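Local structure of coatomer subunit delta (Saccharomyces cerevisiae, 5FJZ) at residues V64-K67 and S68-F71; D78-S81 and F82-T85; V112-A115 and E116-S119. The protein forms part of the coatomer (COPI) coat, which is probably required for retrograde Golgi-to-ER transport of dilysine-tagged proteins, and through this mu-homology domain it interacts with the tether protein Dsl1. One frame throughout, in Å; residues are numbered along the deposited sequence. Where two conformers were deposited one is given.

Contact 1 of 3, residues V64-K67 and S68-F71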
loop_
_atom_site.group_PDB
_atom_site.type_symbol
_atom_site.label_atom_id
_atom_site.label_comp_id
_atom_site.label_asym_id
_atom_site.label_seq_id
_atom_site.Cartn_x
_atom_site.Cartn_y
_atom_site.Cartn_z
ATOM N N VAL A 64 -28.522 7.524 -14.702
ATOM C CA VAL A 64 -27.099 7.889 -14.960
ATOM C C VAL A 64 -26.761 9.382 -14.671
ATOM O O VAL A 64 -25.601 9.778 -14.740
ATOM C CB VAL A 64 -26.731 7.510 -16.392
ATOM C CG1 VAL A 64 -26.956 6.020 -16.596
ATOM C CG2 VAL A 64 -27.535 8.300 -17.418
ATOM N N ARG A 65 -27.795 10.184 -14.341
ATOM C CA ARG A 65 -27.565 11.592 -13.953
ATOM C C ARG A 65 -27.695 11.799 -12.454
ATOM O O ARG A 65 -27.782 12.919 -11.962
ATOM C CB ARG A 65 -28.512 12.470 -14.748
ATOM C CG ARG A 65 -28.047 12.463 -16.231
ATOM C CD ARG A 65 -27.963 13.901 -16.731
ATOM N NE ARG A 65 -27.824 14.030 -18.181
ATOM C CZ ARG A 65 -26.860 14.714 -18.784
ATOM N NH1 ARG A 65 -25.916 15.292 -18.076
ATOM N NH2 ARG A 65 -26.831 14.794 -20.099
ATOM N N ASP A 66 -27.667 10.713 -11.693
ATOM C CA ASP A 66 -27.691 10.841 -10.235
ATOM C C ASP A 66 -26.239 11.164 -9.836
ATOM O O ASP A 66 -25.375 10.286 -9.825
ATOM C CB ASP A 66 -28.121 9.530 -9.597
ATOM C CG ASP A 66 -28.191 9.607 -8.102
ATOM O OD1 ASP A 66 -27.698 10.578 -7.473
ATOM O OD2 ASP A 66 -28.717 8.651 -7.488
ATOM N N LYS A 67 -26.017 12.412 -9.512
ATOM C CA LYS A 67 -24.650 12.851 -9.242
ATOM C C LYS A 67 -24.076 12.201 -7.935
ATOM O O LYS A 67 -22.858 12.182 -7.735
ATOM C CB LYS A 67 -24.643 14.335 -9.130
ATOM C CG LYS A 67 -24.792 15.000 -10.510
ATOM C CD LYS A 67 -24.558 16.489 -10.419
ATOM C CE LYS A 67 -24.836 17.157 -11.771
ATOM N NZ LYS A 67 -24.580 18.596 -11.573
ATOM N N SER A 68 -24.960 11.794 -7.019
ATOM C CA SER A 68 -24.456 11.239 -5.729
ATOM C C SER A 68 -23.728 9.912 -6.007
ATOM O O SER A 68 -23.018 9.419 -5.088
ATOM C CB SER A 68 -25.609 11.050 -4.717
ATOM O OG SER A 68 -26.551 10.080 -5.170
ATOM N N PHE A 69 -23.876 9.323 -7.191
ATOM C CA PHE A 69 -23.130 8.131 -7.580
ATOM C C PHE A 69 -21.750 8.361 -8.245
ATOM O O PHE A 69 -20.994 7.426 -8.322
ATOM C CB PHE A 69 -23.979 7.196 -8.432
ATOM C CG PHE A 69 -24.870 6.323 -7.602
ATOM C CD1 PHE A 69 -24.411 5.150 -7.082
ATOM C CD2 PHE A 69 -26.147 6.729 -7.286
ATOM C CE1 PHE A 69 -25.252 4.353 -6.302
ATOM C CE2 PHE A 69 -27.008 5.940 -6.519
ATOM C CZ PHE A 69 -26.539 4.747 -6.007
ATOM N N GLN A 70 -21.433 9.600 -8.581
ATOM C CA GLN A 70 -20.263 10.009 -9.390
ATOM C C GLN A 70 -19.890 8.917 -10.394
ATOM O O GLN A 70 -18.831 8.310 -10.246
ATOM C CB GLN A 70 -19.051 10.302 -8.460
ATOM C CG GLN A 70 -18.991 11.718 -8.009
ATOM C CD GLN A 70 -18.313 12.597 -9.078
ATOM O OE1 GLN A 70 -18.837 12.807 -10.180
ATOM N NE2 GLN A 70 -17.171 13.131 -8.733
ATOM N N PHE A 71 -20.773 8.646 -11.311
ATOM C CA PHE A 71 -20.565 7.715 -12.413
ATOM C C PHE A 71 -19.351 8.232 -13.203
ATOM O O PHE A 71 -19.221 9.412 -13.494
ATOM C CB PHE A 71 -21.782 7.574 -13.288
ATOM C CG PHE A 71 -22.860 6.721 -12.750
ATOM C CD1 PHE A 71 -22.679 5.352 -12.596
ATOM C CD2 PHE A 71 -24.080 7.276 -12.356
ATOM C CE1 PHE A 71 -23.659 4.556 -12.096
ATOM C CE2 PHE A 71 -25.071 6.449 -11.867
ATOM C CZ PHE A 71 -24.872 5.105 -11.748
HETATM O O HOH W 1 -23.143 10.559 -11.297
#
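S68 meets D66 twice in a short 3-10 turn of the loop between strands 54-58 and 72-73. Its OG donates to D66 OD1 at 2.6 Å, on the syn side but 30° out of the carboxylate plane, and its backbone N reaches D66 OD1 at 3.0 Å from the same face. D66 can offer the carboxylate here because its CG is swung anti to the backbone N (chi1 -179°). At F69 the i to i+3 pattern begins, N donating to D66 O (3.2 Å), while the ring turns an edge to the acid: CD2 lies 3.2 Å from D66 OD2, with carboxylate and ring planes 83° apart. Q70 N continues it on K67 O (3.1 Å); its NE2 binds E26 of the second subunit, and K67 NZ forms a salt bridge with D30 of that subunit. F71 brings CD2 to 3.8 Å from V64 O, and a water accepting from F71 N (3.0 Å) donates to D66 O. D66 thus serves two functions, its carboxylate gripping S68 and its carbonyl holding F69 directly and F71 through water. K111 NZ bonds weakly to S68 OG, which would polarise that hydroxyl; two donors on OD1 are consistent with an ionised carboxylate.

Contact 2 of 3, residues D78-S81 and F82-T85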
loop_
_atom_site.group_PDB
_atom_site.type_symbol
_atom_site.label_atom_id
_atom_site.label_comp_id
_atom_site.label_asym_id
_atom_site.label_seq_id
_atom_site.Cartn_x
_atom_site.Cartn_y
_atom_site.Cartn_z
ATOM N N ASP A 78 -16.868 6.584 -24.146
ATOM C CA ASP A 78 -17.526 7.850 -24.521
ATOM C C ASP A 78 -18.554 8.331 -23.440
ATOM O O ASP A 78 -19.640 7.737 -23.288
ATOM C CB ASP A 78 -18.249 7.594 -25.840
ATOM C CG ASP A 78 -19.005 8.831 -26.375
ATOM O OD1 ASP A 78 -18.997 9.897 -25.742
ATOM O OD2 ASP A 78 -19.673 8.654 -27.416
ATOM N N LYS A 79 -18.134 9.314 -22.656
ATOM C CA LYS A 79 -18.935 9.826 -21.537
ATOM C C LYS A 79 -20.269 10.378 -22.012
ATOM O O LYS A 79 -21.312 10.124 -21.395
ATOM C CB LYS A 79 -18.139 10.883 -20.775
ATOM C CG LYS A 79 -18.810 11.476 -19.538
ATOM C CD LYS A 79 -19.578 10.398 -18.741
ATOM C CE LYS A 79 -18.949 10.052 -17.406
ATOM N NZ LYS A 79 -19.170 11.157 -16.437
ATOM N N GLN A 80 -20.257 11.077 -23.155
ATOM C CA GLN A 80 -21.508 11.704 -23.656
ATOM C C GLN A 80 -22.550 10.700 -24.016
ATOM O O GLN A 80 -23.723 10.896 -23.657
ATOM C CB GLN A 80 -21.230 12.604 -24.869
ATOM C CG GLN A 80 -20.237 13.695 -24.601
ATOM C CD GLN A 80 -20.843 14.665 -23.623
ATOM O OE1 GLN A 80 -21.109 14.251 -22.521
ATOM N NE2 GLN A 80 -21.127 15.933 -24.022
ATOM N N SER A 81 -22.174 9.617 -24.703
ATOM C CA SER A 81 -23.119 8.512 -24.977
ATOM C C SER A 81 -23.653 7.796 -23.709
ATOM O O SER A 81 -24.790 7.342 -23.694
ATOM C CB SER A 81 -22.503 7.434 -25.849
ATOM O OG SER A 81 -22.216 7.959 -27.114
ATOM N N PHE A 82 -22.824 7.675 -22.690
ATOM C CA PHE A 82 -23.307 7.084 -21.445
ATOM C C PHE A 82 -24.400 7.961 -20.794
ATOM O O PHE A 82 -25.505 7.507 -20.379
ATOM C CB PHE A 82 -22.115 6.911 -20.492
ATOM C CG PHE A 82 -22.545 6.679 -19.090
ATOM C CD1 PHE A 82 -23.041 5.425 -18.710
ATOM C CD2 PHE A 82 -22.447 7.676 -18.149
ATOM C CE1 PHE A 82 -23.419 5.191 -17.385
ATOM C CE2 PHE A 82 -22.823 7.441 -16.837
ATOM C CZ PHE A 82 -23.337 6.218 -16.481
ATOM N N LEU A 83 -24.087 9.244 -20.731
ATOM C CA LEU A 83 -24.999 10.231 -20.151
ATOM C C LEU A 83 -26.282 10.422 -20.981
ATOM O O LEU A 83 -27.390 10.487 -20.417
ATOM C CB LEU A 83 -24.295 11.579 -20.029
ATOM C CG LEU A 83 -23.743 12.110 -18.716
ATOM C CD1 LEU A 83 -23.599 11.053 -17.651
ATOM C CD2 LEU A 83 -22.470 12.976 -18.901
ATOM N N SER A 84 -26.139 10.439 -22.302
ATOM C CA SER A 84 -27.279 10.669 -23.226
ATOM C C SER A 84 -28.214 9.526 -23.373
ATOM O O SER A 84 -29.428 9.709 -23.306
ATOM C CB SER A 84 -26.765 11.061 -24.594
ATOM O OG SER A 84 -26.077 12.284 -24.457
ATOM N N THR A 85 -27.684 8.325 -23.532
ATOM C CA THR A 85 -28.502 7.146 -23.840
ATOM C C THR A 85 -28.238 5.897 -23.015
ATOM O O THR A 85 -28.788 4.834 -23.353
ATOM C CB THR A 85 -28.257 6.671 -25.303
ATOM O OG1 THR A 85 -27.117 7.354 -25.814
ATOM C CG2 THR A 85 -29.467 6.968 -26.195
#
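A short helix, residues 79-85, opens with an N-cap aspartate and provides a compact example of how hydroxyl side chains supplement the helical backbone. D78 OD2 accepts from S81 OG at 2.7 Å, the hydroxyl standing well above the carboxylate plane, while D78 OD1 takes weak bonds from the backbone N of Q80 and S81. From there the regular i to i+4 pattern runs on, with F82 N donating to D78 O and L83 N to K79 O (3.0 Å). Two carbonyls then accept twice. Q80 O receives S84 N and S84 OG, each at 2.8 Å; the serine hydroxyl folds back over its own helix, anti to its carbonyl carbon (chi1 -63°), and approaches from above the carbonyl plane. S81 O binds T85 N and T85 OG1, both at 3.1 Å, and here the hydroxyl lies in the carbonyl plane on a lone pair. The bent chain of K79 runs beside F82 and puts its CD 4.0 Å from F82 CD2 and 3.9 Å from L83 CD2. This curl leaves K79 NZ weakly bonded to F71 O. The buried F82 ring packs against T73 of strand 72-73 and against V64 in the preceding loop, while D78 and S81 touch S89, so the helix rests on that strand, at one edge of the larger sheet, and on the loops near it.

Contact 3 of 3, residues V112-A115 and E116-S119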
loop_
_atom_site.group_PDB
_atom_site.type_symbol
_atom_site.label_atom_id
_atom_site.label_comp_id
_atom_site.label_asym_id
_atom_site.label_seq_id
_atom_site.Cartn_x
_atom_site.Cartn_y
_atom_site.Cartn_z
ATOM N N VAL A 112 -21.671 7.643 -0.764
ATOM C CA VAL A 112 -21.448 7.684 0.637
ATOM C C VAL A 112 -22.739 7.979 1.394
ATOM O O VAL A 112 -23.643 8.681 0.911
ATOM C CB VAL A 112 -20.348 8.651 1.113
ATOM C CG1 VAL A 112 -19.004 8.410 0.422
ATOM C CG2 VAL A 112 -20.794 10.093 1.147
ATOM N N ALA A 113 -22.756 7.569 2.638
ATOM C CA ALA A 113 -23.881 7.963 3.501
ATOM C C ALA A 113 -23.369 8.202 4.889
ATOM O O ALA A 113 -22.315 7.628 5.341
ATOM C CB ALA A 113 -24.999 6.924 3.426
ATOM N N PRO A 114 -23.971 9.179 5.598
ATOM C CA PRO A 114 -23.473 9.645 6.884
ATOM C C PRO A 114 -24.064 8.884 8.129
ATOM O O PRO A 114 -24.673 7.837 7.968
ATOM C CB PRO A 114 -23.912 11.128 6.853
ATOM C CG PRO A 114 -25.258 11.011 6.234
ATOM C CD PRO A 114 -25.144 10.016 5.157
ATOM N N ALA A 115 -23.869 9.450 9.282
ATOM C CA ALA A 115 -24.319 8.874 10.546
ATOM C C ALA A 115 -25.849 8.690 10.505
ATOM O O ALA A 115 -26.566 9.488 9.882
ATOM C CB ALA A 115 -23.904 9.733 11.656
ATOM N N GLU A 116 -26.273 7.560 11.003
ATOM C CA GLU A 116 -27.699 7.202 11.160
ATOM C C GLU A 116 -28.455 7.024 9.815
ATOM O O GLU A 116 -29.658 7.041 9.804
ATOM C CB GLU A 116 -28.396 8.249 12.007
ATOM C CG GLU A 116 -27.666 8.594 13.270
ATOM C CD GLU A 116 -28.627 9.307 14.226
ATOM O OE1 GLU A 116 -28.989 10.428 13.920
ATOM O OE2 GLU A 116 -29.098 8.715 15.216
ATOM N N ASP A 117 -27.754 6.812 8.690
ATOM C CA ASP A 117 -28.418 6.628 7.416
ATOM C C ASP A 117 -28.148 5.217 6.936
ATOM O O ASP A 117 -26.956 4.859 6.785
ATOM C CB ASP A 117 -27.860 7.661 6.440
ATOM C CG ASP A 117 -28.462 7.570 5.056
ATOM O OD1 ASP A 117 -28.961 6.477 4.646
ATOM O OD2 ASP A 117 -28.390 8.606 4.359
ATOM N N ASP A 118 -29.202 4.415 6.749
ATOM C CA ASP A 118 -29.077 2.999 6.428
ATOM C C ASP A 118 -29.294 2.674 4.978
ATOM O O ASP A 118 -29.364 1.473 4.606
ATOM C CB ASP A 118 -29.984 2.110 7.332
ATOM C CG ASP A 118 -31.480 2.440 7.185
ATOM O OD1 ASP A 118 -31.871 2.946 6.121
ATOM O OD2 ASP A 118 -32.233 2.226 8.166
ATOM N N SER A 119 -29.379 3.685 4.121
ATOM C CA SER A 119 -29.758 3.429 2.750
ATOM C C SER A 119 -28.810 2.552 1.965
ATOM O O SER A 119 -29.240 1.807 1.029
ATOM C CB SER A 119 -30.058 4.747 1.986
ATOM O OG SER A 119 -28.913 5.558 1.968
HETATM O O HOH W 2 -24.323 5.390 6.638
#
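A type II beta turn, P114 to D117, reverses the chain where strand 104-113 runs out into the loop leading to strand 123-131, and an Asx turn starts at D117, the last residue of the beta turn. The bond that closes the beta turn is weak: D117 N donates to P114 O at 3.3 Å, with an N-H...O angle of 145°. A water reinforces it, donating to both P114 O (2.8 Å) and D117 O (2.7 Å). E116 takes the third position of the turn with positive phi (66°), and its backbone pairs with I33 of the neighbouring strand. With chi1 at 179°, CG stands trans to the backbone N and the D117 side chain folds back across the proline: OD2 comes 3.6 Å from P114 CD, and CG lies 3.9 Å from the buried A113 CB. Meanwhile D117 OD1 accepts from S119 N at 2.9 Å, nearly along the C-O direction, and from S119 OG at 2.8 Å, on the syn side but somewhat out of the carboxylate plane. Around the turn, P114 and A115 pack on P114 and S68 of the second subunit. Through van der Waals contact with A113 and P114 and hydrogen bonding to S119, the carboxylate joins the strand end to S119, and the two bonds on OD1 should restrict its rotation.

Overall arrangement
Along the chain the three contacts come in series, all within the mu-homology domain and the region that interacts with Dsl1. Contacts 1 and 2, with centres 13 Å apart, flank the short strand 72-73 at the outer end of the larger sheet and touch each other: F71 of the loop packs on F82 of the helix. Contact 3 ends strand 104-113, the next strand in that sheet, about 17 Å from contact 1 and 29 Å from contact 2, centre to centre, and touches neither within the same chain. Contacts 1 and 3 both face the second subunit, where S68 of one copy meets A115 of the other. Local turns and caps thus lie both at the sheet's edge and at the surface between subunits.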